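Local coordinates for protein betaine aldehyde dehydrogenase (Staphylococcus aureus subsp. aureus COL, PDB 4QTO) that probably catalyses the NAD-dependent oxidation of betaine aldehyde to glycine betaine, at residues A[438-443]-A[480-486]. Residues are numbered along the deposited sequence; the frame is centred on the assembly and turned at random.
Sequences SIYGLA and WGGYKQS. With NA (sodium ion), chain E.
L442 lies across W480 at about a right angle, its CD2 4.1 Å from CZ2 of the indole, while its other methyl, CD1, rests on the peptide of G481, 3.6 Å from the carbonyl carbon. Its CG stands anti to the backbone N (chi1 -173°), which carries one methyl to the indole and the other to the G481 peptide; the indole N-H is taken by E279. At the other end of the two segments, I439 packs obliquely across Q485, CB lying 3.7 Å from NE2, and K263 holds OE1 of that amide. Beside this contact the I439 carbonyl receives the Q485 N-H at 2.9 Å, and the G441 carbonyl takes Y483 N from above its plane. The contact ties the loop leading from helix 428-436 into strand 443-447, part of the seven-stranded mixed sheet, to the loop that enters strand 487-488 of the other mixed sheet, which probably belongs to the Rossmann-type NAD-binding domain, as in other aldehyde dehydrogenases. Between the two ends, S486 OG accepts the G441 N-H in a nearly straight bond (2.9 Å, 165°) and also pairs with G281 O. K484, bent at chi3 (58°), brings NZ 2.8 Å from S438 O, whereas its own carbonyl O binds the sodium ion at 2.3 Å, together with G487 O of the same chain, V273 O of the second subunit and two waters.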
loop_
_atom_site.group_PDB
_atom_site.type_symbol
_atom_site.label_atom_id
_atom_site.label_comp_id
_atom_site.label_asym_id
_atom_site.label_seq_id
_atom_site.Cartn_x
_atom_site.Cartn_y
_atom_site.Cartn_z
ATOM N N SER A 438 -20.966 21.340 -15.758
ATOM C CA SER A 438 -20.318 22.560 -15.276
ATOM C C SER A 438 -18.845 22.352 -15.546
ATOM O O SER A 438 -18.407 21.242 -15.898
ATOM C CB SER A 438 -20.516 22.894 -13.760
ATOM O OG SER A 438 -19.563 22.308 -12.912
ATOM N N ILE A 439 -18.078 23.415 -15.394
ATOM C CA ILE A 439 -16.640 23.298 -15.596
ATOM C C ILE A 439 -15.943 22.794 -14.353
ATOM O O ILE A 439 -14.738 22.506 -14.423
ATOM C CB ILE A 439 -15.998 24.659 -15.983
ATOM C CG1 ILE A 439 -16.132 25.694 -14.850
ATOM C CG2 ILE A 439 -16.616 25.210 -17.265
ATOM C CD1 ILE A 439 -15.314 26.967 -15.072
ATOM N N TYR A 440 -16.676 22.662 -13.245
ATOM C CA TYR A 440 -16.103 22.348 -11.958
ATOM C C TYR A 440 -16.215 20.874 -11.597
ATOM O O TYR A 440 -16.770 20.076 -12.353
ATOM C CB TYR A 440 -16.760 23.227 -10.897
ATOM C CG TYR A 440 -16.377 24.713 -11.007
ATOM C CD1 TYR A 440 -15.113 25.129 -10.615
ATOM C CD2 TYR A 440 -17.270 25.644 -11.414
ATOM C CE1 TYR A 440 -14.736 26.454 -10.652
ATOM C CE2 TYR A 440 -16.907 26.995 -11.450
ATOM C CZ TYR A 440 -15.643 27.378 -11.077
ATOM O OH TYR A 440 -15.209 28.695 -11.068
ATOM N N GLY A 441 -15.691 20.507 -10.436
ATOM C CA GLY A 441 -15.715 19.100 -10.028
ATOM C C GLY A 441 -15.230 18.854 -8.618
ATOM O O GLY A 441 -14.515 17.871 -8.372
ATOM N N LEU A 442 -15.611 19.704 -7.675
ATOM C CA LEU A 442 -15.068 19.591 -6.309
ATOM C C LEU A 442 -15.798 18.648 -5.368
ATOM O O LEU A 442 -15.208 17.682 -4.842
ATOM C CB LEU A 442 -14.961 20.977 -5.658
ATOM C CG LEU A 442 -14.252 21.014 -4.312
ATOM C CD1 LEU A 442 -12.801 20.573 -4.432
ATOM C CD2 LEU A 442 -14.271 22.433 -3.753
ATOM N N ALA A 443 -17.071 18.914 -5.122
ATOM C CA ALA A 443 -17.850 18.108 -4.167
ATOM C C ALA A 443 -19.310 18.167 -4.483
ATOM O O ALA A 443 -19.738 19.025 -5.248
ATOM C CB ALA A 443 -17.618 18.640 -2.756
ATOM N N TRP A 480 -8.992 15.413 -0.492
ATOM C CA TRP A 480 -9.949 16.431 -0.933
ATOM C C TRP A 480 -9.375 17.190 -2.117
ATOM O O TRP A 480 -8.212 17.631 -2.065
ATOM C CB TRP A 480 -10.146 17.396 0.218
ATOM C CG TRP A 480 -11.014 18.577 -0.067
ATOM C CD1 TRP A 480 -10.638 19.776 -0.601
ATOM C CD2 TRP A 480 -12.436 18.637 0.101
ATOM N NE1 TRP A 480 -11.731 20.580 -0.754
ATOM C CE2 TRP A 480 -12.849 19.912 -0.321
ATOM C CE3 TRP A 480 -13.393 17.739 0.593
ATOM C CZ2 TRP A 480 -14.186 20.307 -0.281
ATOM C CZ3 TRP A 480 -14.702 18.127 0.654
ATOM C CH2 TRP A 480 -15.100 19.413 0.214
ATOM N N GLY A 481 -10.163 17.365 -3.166
ATOM C CA GLY A 481 -9.691 18.106 -4.327
ATOM C C GLY A 481 -10.621 17.966 -5.497
ATOM O O GLY A 481 -11.617 17.243 -5.425
ATOM N N GLY A 482 -10.293 18.640 -6.586
ATOM C CA GLY A 482 -11.253 18.668 -7.656
ATOM C C GLY A 482 -10.923 18.083 -8.983
ATOM O O GLY A 482 -9.750 18.032 -9.371
ATOM N N TYR A 483 -11.954 17.528 -9.603
ATOM C CA TYR A 483 -11.886 17.163 -11.016
ATOM C C TYR A 483 -11.978 18.452 -11.824
ATOM O O TYR A 483 -12.420 19.510 -11.324
ATOM C CB TYR A 483 -13.073 16.265 -11.424
ATOM C CG TYR A 483 -13.163 14.818 -10.966
ATOM C CD1 TYR A 483 -12.924 14.431 -9.643
ATOM C CD2 TYR A 483 -13.544 13.825 -11.873
ATOM C CE1 TYR A 483 -13.068 13.109 -9.227
ATOM C CE2 TYR A 483 -13.696 12.497 -11.463
ATOM C CZ TYR A 483 -13.466 12.157 -10.138
ATOM O OH TYR A 483 -13.626 10.847 -9.690
ATOM N N LYS A 484 -11.592 18.389 -13.097
ATOM C CA LYS A 484 -11.836 19.474 -14.025
ATOM C C LYS A 484 -11.276 20.805 -13.539
ATOM O O LYS A 484 -10.116 20.846 -13.109
ATOM C CB LYS A 484 -13.353 19.476 -14.365
ATOM C CG LYS A 484 -13.830 18.168 -15.029
ATOM C CD LYS A 484 -15.321 17.867 -14.817
ATOM C CE LYS A 484 -16.204 18.982 -15.331
ATOM N NZ LYS A 484 -17.654 18.688 -15.044
ATOM N N GLN A 485 -12.033 21.911 -13.627
ATOM C CA GLN A 485 -11.466 23.205 -13.309
ATOM C C GLN A 485 -11.463 23.517 -11.812
ATOM O O GLN A 485 -11.072 24.617 -11.420
ATOM C CB GLN A 485 -12.064 24.335 -14.123
ATOM C CG GLN A 485 -11.974 24.102 -15.640
ATOM C CD GLN A 485 -12.082 25.374 -16.459
ATOM O OE1 GLN A 485 -11.596 26.407 -16.071
ATOM N NE2 GLN A 485 -12.721 25.282 -17.599
ATOM N N SER A 486 -11.855 22.551 -10.991
ATOM C CA SER A 486 -11.799 22.756 -9.545
ATOM C C SER A 486 -10.393 22.613 -8.981
ATOM O O SER A 486 -10.165 22.945 -7.823
ATOM C CB SER A 486 -12.788 21.876 -8.806
ATOM O OG SER A 486 -14.105 22.399 -8.976
HETATM NA NA NA E . -8.065 19.766 -13.150
HETATM O O HOH W 1 -18.196 17.610 -12.571
HETATM O O HOH W 2 -13.253 17.189 -2.751
HETATM O O HOH W 3 -8.282 17.738 -11.830
HETATM O O HOH W 4 -8.311 18.328 -15.101
#